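Local coordinates for protein type III effector XopAI (Xanthomonas citri, PDB 6K93) that is a type III effector whose mono-ADP-ribosyltransferase-fold domain probably binds arginine-containing peptides, at residues F113-F123 / A198-S209. Numbering follows the deposited sequence.
Sequences FRSTPEERKQF and AFAKCIISALHS
Phe-123, Cys-202 and Phe-199 form the apolar end of a helix-on-helix contact in the all-helical part of the chain that precedes its β-strands; at the other end, the loop 113-116 lies along helix 198-209. The axes of 117-123 and 198-209 come within 8.5 Å at their closest and cross at -123°. With CG turned anti to the backbone N (chi1 166°), the Phe-123 ring reaches across edge-first, CE1 over the centre of the Phe-199 ring, a T-shaped stack with the planes at 86°. Beside it, Cys-202 SG touches Phe-123 CB at 3.6 Å and meets that ring obliquely, a sulfur-aromatic contact. Water joins Glu-119 O to Ala-198 O across the crossing.

Both segments belong to the NAD:arginine ADP-ribosyltransferase family region. A capping box starts the helix that begins at Pro-117: Thr-116, at the N-cap, accepts through OG1 from Glu-119 N, and Glu-119 OE1 accepts from Thr-116 N. The same carboxylate serves the interface through OE2, which reaches Lys-201 NZ by a water and forms a salt bridge with Arg-105.

Just upstream, Ser-115 N donates a nearly straight bond to Ser-205 OG (2.8 Å), while Asp-167 ties the two serine hydroxyls together, one on each carboxylate oxygen. Ile-204 CG2 lies over one face of the Phe-113 ring, 3.8 Å from its centroid, and Lys-201 O meets that ring's edge, 3.4 Å from CE1. Ser-209 CB covers a face of the Arg-114 guanidinium, whose NH2 reaches His-208 O through a water in its plane.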
loop_
_atom_site.group_PDB
_atom_site.type_symbol
_atom_site.label_atom_id
_atom_site.label_comp_id
_atom_site.label_asym_id
_atom_site.label_seq_id
_atom_site.Cartn_x
_atom_site.Cartn_y
_atom_site.Cartn_z
ATOM N N PHE A 113 -0.894 -10.464 -9.821
ATOM C CA PHE A 113 -1.947 -10.249 -8.833
ATOM C C PHE A 113 -2.953 -9.229 -9.346
ATOM O O PHE A 113 -2.573 -8.150 -9.787
ATOM C CB PHE A 113 -1.325 -9.759 -7.511
ATOM C CG PHE A 113 -2.310 -9.688 -6.367
ATOM C CD1 PHE A 113 -3.256 -8.682 -6.302
ATOM C CD2 PHE A 113 -2.264 -10.617 -5.348
ATOM C CE1 PHE A 113 -4.156 -8.631 -5.280
ATOM C CE2 PHE A 113 -3.170 -10.559 -4.299
ATOM C CZ PHE A 113 -4.109 -9.563 -4.270
ATOM N N ARG A 114 -4.238 -9.561 -9.270
ATOM C CA ARG A 114 -5.286 -8.630 -9.657
ATOM C C ARG A 114 -6.500 -8.768 -8.746
ATOM O O ARG A 114 -6.931 -9.882 -8.425
ATOM C CB ARG A 114 -5.747 -8.870 -11.116
ATOM C CG ARG A 114 -4.685 -8.685 -12.186
ATOM C CD ARG A 114 -4.330 -7.201 -12.366
ATOM N NE ARG A 114 -3.434 -6.957 -13.480
ATOM C CZ ARG A 114 -2.115 -7.115 -13.447
ATOM N NH1 ARG A 114 -1.504 -7.551 -12.363
ATOM N NH2 ARG A 114 -1.379 -6.835 -14.534
ATOM N N SER A 115 -7.094 -7.633 -8.392
ATOM C CA SER A 115 -8.349 -7.656 -7.668
ATOM C C SER A 115 -9.489 -8.081 -8.599
ATOM O O SER A 115 -9.499 -7.779 -9.792
ATOM C CB SER A 115 -8.680 -6.290 -7.066
ATOM O OG SER A 115 -8.936 -5.325 -8.109
ATOM N N THR A 116 -10.443 -8.799 -8.043
ATOM C CA THR A 116 -11.663 -9.208 -8.731
ATOM C C THR A 116 -12.729 -8.143 -8.551
ATOM O O THR A 116 -12.645 -7.303 -7.644
ATOM C CB THR A 116 -12.177 -10.526 -8.167
ATOM O OG1 THR A 116 -12.593 -10.316 -6.816
ATOM C CG2 THR A 116 -11.118 -11.598 -8.243
ATOM N N PRO A 117 -13.765 -8.162 -9.389
ATOM C CA PRO A 117 -14.882 -7.228 -9.168
ATOM C C PRO A 117 -15.449 -7.306 -7.767
ATOM O O PRO A 117 -15.725 -6.269 -7.152
ATOM C CB PRO A 117 -15.912 -7.664 -10.232
ATOM C CG PRO A 117 -15.051 -8.219 -11.353
ATOM C CD PRO A 117 -13.936 -8.961 -10.624
ATOM N N GLU A 118 -15.597 -8.516 -7.231
ATOM C CA GLU A 118 -16.107 -8.685 -5.876
ATOM C C GLU A 118 -15.172 -8.047 -4.844
ATOM O O GLU A 118 -15.624 -7.377 -3.912
ATOM C CB GLU A 118 -16.297 -10.187 -5.631
ATOM C CG GLU A 118 -17.391 -10.844 -6.530
ATOM C CD GLU A 118 -17.046 -10.985 -8.017
ATOM O OE1 GLU A 118 -15.850 -11.021 -8.404
ATOM O OE2 GLU A 118 -17.998 -11.074 -8.823
ATOM N N GLU A 119 -13.857 -8.197 -5.021
ATOM C CA GLU A 119 -12.906 -7.566 -4.103
ATOM C C GLU A 119 -12.951 -6.047 -4.194
ATOM O O GLU A 119 -12.744 -5.357 -3.187
ATOM C CB GLU A 119 -11.495 -8.098 -4.389
ATOM C CG GLU A 119 -11.366 -9.547 -3.955
ATOM C CD GLU A 119 -10.154 -10.289 -4.511
ATOM O OE1 GLU A 119 -9.497 -9.783 -5.420
ATOM O OE2 GLU A 119 -9.899 -11.414 -4.003
ATOM N N ARG A 120 -13.174 -5.504 -5.394
ATOM C CA ARG A 120 -13.295 -4.059 -5.530
ATOM C C ARG A 120 -14.527 -3.539 -4.803
ATOM O O ARG A 120 -14.480 -2.457 -4.207
ATOM C CB ARG A 120 -13.291 -3.691 -7.016
ATOM C CG ARG A 120 -11.979 -4.119 -7.651
ATOM C CD ARG A 120 -11.737 -3.504 -9.008
ATOM N NE ARG A 120 -12.661 -3.911 -10.060
ATOM C CZ ARG A 120 -12.442 -4.901 -10.918
ATOM N NH1 ARG A 120 -11.344 -5.632 -10.824
ATOM N NH2 ARG A 120 -13.341 -5.168 -11.845
ATOM N N LYS A 121 -15.626 -4.305 -4.818
ATOM C CA LYS A 121 -16.820 -3.907 -4.081
ATOM C C LYS A 121 -16.587 -4.032 -2.577
ATOM O O LYS A 121 -17.078 -3.210 -1.795
ATOM C CB LYS A 121 -18.011 -4.766 -4.519
ATOM C CG LYS A 121 -19.362 -4.222 -4.079
ATOM C CD LYS A 121 -20.429 -5.305 -4.178
ATOM C CE LYS A 121 -20.654 -5.759 -5.614
ATOM N NZ LYS A 121 -21.918 -6.536 -5.742
ATOM N N GLN A 122 -15.831 -5.051 -2.154
ATOM C CA GLN A 122 -15.443 -5.163 -0.753
ATOM C C GLN A 122 -14.598 -3.981 -0.330
ATOM O O GLN A 122 -14.777 -3.443 0.762
ATOM C CB GLN A 122 -14.697 -6.472 -0.517
ATOM C CG GLN A 122 -15.620 -7.681 -0.510
ATOM C CD GLN A 122 -14.922 -8.993 -0.802
ATOM O OE1 GLN A 122 -13.718 -9.059 -1.021
ATOM N NE2 GLN A 122 -15.705 -10.070 -0.795
ATOM N N PHE A 123 -13.674 -3.552 -1.192
ATOM C CA PHE A 123 -12.865 -2.386 -0.856
ATOM C C PHE A 123 -13.743 -1.131 -0.738
ATOM O O PHE A 123 -13.573 -0.313 0.177
ATOM C CB PHE A 123 -11.754 -2.208 -1.905
ATOM C CG PHE A 123 -11.081 -0.873 -1.850
ATOM C CD1 PHE A 123 -10.513 -0.425 -0.672
ATOM C CD2 PHE A 123 -11.017 -0.059 -2.970
ATOM C CE1 PHE A 123 -9.922 0.812 -0.594
ATOM C CE2 PHE A 123 -10.417 1.182 -2.900
ATOM C CZ PHE A 123 -9.869 1.627 -1.720
ATOM N N ALA A 198 -9.184 -5.947 2.674
ATOM C CA ALA A 198 -9.866 -5.474 1.479
ATOM C C ALA A 198 -9.087 -4.339 0.818
ATOM O O ALA A 198 -8.922 -4.322 -0.399
ATOM C CB ALA A 198 -11.287 -5.020 1.845
ATOM N N PHE A 199 -8.603 -3.379 1.608
ATOM C CA PHE A 199 -7.737 -2.331 1.086
ATOM C C PHE A 199 -6.514 -2.944 0.397
ATOM O O PHE A 199 -6.111 -2.532 -0.700
ATOM C CB PHE A 199 -7.240 -1.436 2.244
ATOM C CG PHE A 199 -8.033 -0.178 2.484
ATOM C CD1 PHE A 199 -9.324 -0.231 3.014
ATOM C CD2 PHE A 199 -7.479 1.054 2.247
ATOM C CE1 PHE A 199 -10.052 0.939 3.264
ATOM C CE2 PHE A 199 -8.193 2.227 2.486
ATOM C CZ PHE A 199 -9.467 2.173 2.997
ATOM N N ALA A 200 -5.876 -3.913 1.062
ATOM C CA ALA A 200 -4.616 -4.463 0.566
ATOM C C ALA A 200 -4.773 -5.041 -0.830
ATOM O O ALA A 200 -3.902 -4.848 -1.690
ATOM C CB ALA A 200 -4.099 -5.519 1.546
ATOM N N LYS A 201 -5.868 -5.767 -1.084
ATOM C CA LYS A 201 -6.019 -6.414 -2.382
ATOM C C LYS A 201 -6.040 -5.393 -3.504
ATOM O O LYS A 201 -5.459 -5.616 -4.565
ATOM C CB LYS A 201 -7.295 -7.259 -2.394
ATOM C CG LYS A 201 -7.244 -8.388 -1.393
ATOM C CD LYS A 201 -8.555 -9.131 -1.307
ATOM C CE LYS A 201 -8.491 -10.142 -0.187
ATOM N NZ LYS A 201 -9.850 -10.672 0.162
ATOM N N CYS A 202 -6.718 -4.281 -3.304
ATOM C CA CYS A 202 -6.818 -3.286 -4.363
ATOM C C CYS A 202 -5.543 -2.464 -4.513
ATOM O O CYS A 202 -5.176 -2.116 -5.640
ATOM C CB CYS A 202 -8.035 -2.405 -4.123
ATOM S SG CYS A 202 -9.567 -3.303 -4.501
ATOM N N ILE A 203 -4.825 -2.184 -3.429
ATOM C CA ILE A 203 -3.548 -1.491 -3.581
ATOM C C ILE A 203 -2.547 -2.380 -4.301
ATOM O O ILE A 203 -1.850 -1.942 -5.214
ATOM C CB ILE A 203 -2.997 -1.038 -2.218
ATOM C CG1 ILE A 203 -3.921 -0.034 -1.536
ATOM C CG2 ILE A 203 -1.599 -0.443 -2.400
ATOM C CD1 ILE A 203 -3.519 0.280 -0.092
ATOM N N ILE A 204 -2.452 -3.649 -3.904
ATOM C CA ILE A 204 -1.510 -4.560 -4.545
ATOM C C ILE A 204 -1.846 -4.705 -6.017
ATOM O O ILE A 204 -0.960 -4.684 -6.870
ATOM C CB ILE A 204 -1.494 -5.926 -3.835
ATOM C CG1 ILE A 204 -0.981 -5.749 -2.408
ATOM C CG2 ILE A 204 -0.622 -6.917 -4.585
ATOM C CD1 ILE A 204 -1.140 -6.993 -1.545
ATOM N N SER A 205 -3.128 -4.871 -6.328
ATOM C CA SER A 205 -3.576 -4.964 -7.710
ATOM C C SER A 205 -3.174 -3.732 -8.495
ATOM O O SER A 205 -2.689 -3.843 -9.624
ATOM C CB SER A 205 -5.096 -5.156 -7.717
ATOM O OG SER A 205 -5.554 -5.398 -9.022
ATOM N N ALA A 206 -3.380 -2.546 -7.917
ATOM C CA ALA A 206 -3.008 -1.314 -8.599
ATOM C C ALA A 206 -1.515 -1.282 -8.886
ATOM O O ALA A 206 -1.083 -0.901 -9.980
ATOM C CB ALA A 206 -3.399 -0.110 -7.762
ATOM N N LEU A 207 -0.702 -1.634 -7.890
ATOM C CA LEU A 207 0.744 -1.529 -8.050
ATOM C C LEU A 207 1.269 -2.480 -9.105
ATOM O O LEU A 207 2.225 -2.140 -9.823
ATOM C CB LEU A 207 1.441 -1.754 -6.716
ATOM C CG LEU A 207 1.177 -0.639 -5.682
ATOM C CD1 LEU A 207 1.658 -1.088 -4.309
ATOM C CD2 LEU A 207 1.866 0.654 -6.071
ATOM N N HIS A 208 0.667 -3.656 -9.238
ATOM C CA HIS A 208 1.140 -4.605 -10.226
ATOM C C HIS A 208 0.485 -4.433 -11.585
ATOM O O HIS A 208 0.959 -5.028 -12.557
ATOM C CB HIS A 208 0.924 -6.034 -9.717
ATOM C CG HIS A 208 1.889 -6.438 -8.651
ATOM N ND1 HIS A 208 3.256 -6.363 -8.825
ATOM C CD2 HIS A 208 1.695 -6.904 -7.392
ATOM C CE1 HIS A 208 3.859 -6.776 -7.727
ATOM N NE2 HIS A 208 2.936 -7.113 -6.845
ATOM N N SER A 209 -0.564 -3.621 -11.691
ATOM C CA SER A 209 -1.192 -3.403 -12.979
ATOM C C SER A 209 -0.780 -2.080 -13.618
ATOM O O SER A 209 -0.933 -1.939 -14.837
ATOM C CB SER A 209 -2.711 -3.488 -12.854
ATOM O OG SER A 209 -3.246 -2.566 -11.970
HETATM O O HOH W 1 1.498 -7.256 -14.557
HETATM O O HOH W 2 -10.702 -6.150 -1.575
HETATM O O HOH W 3 -10.889 -12.337 -1.806
#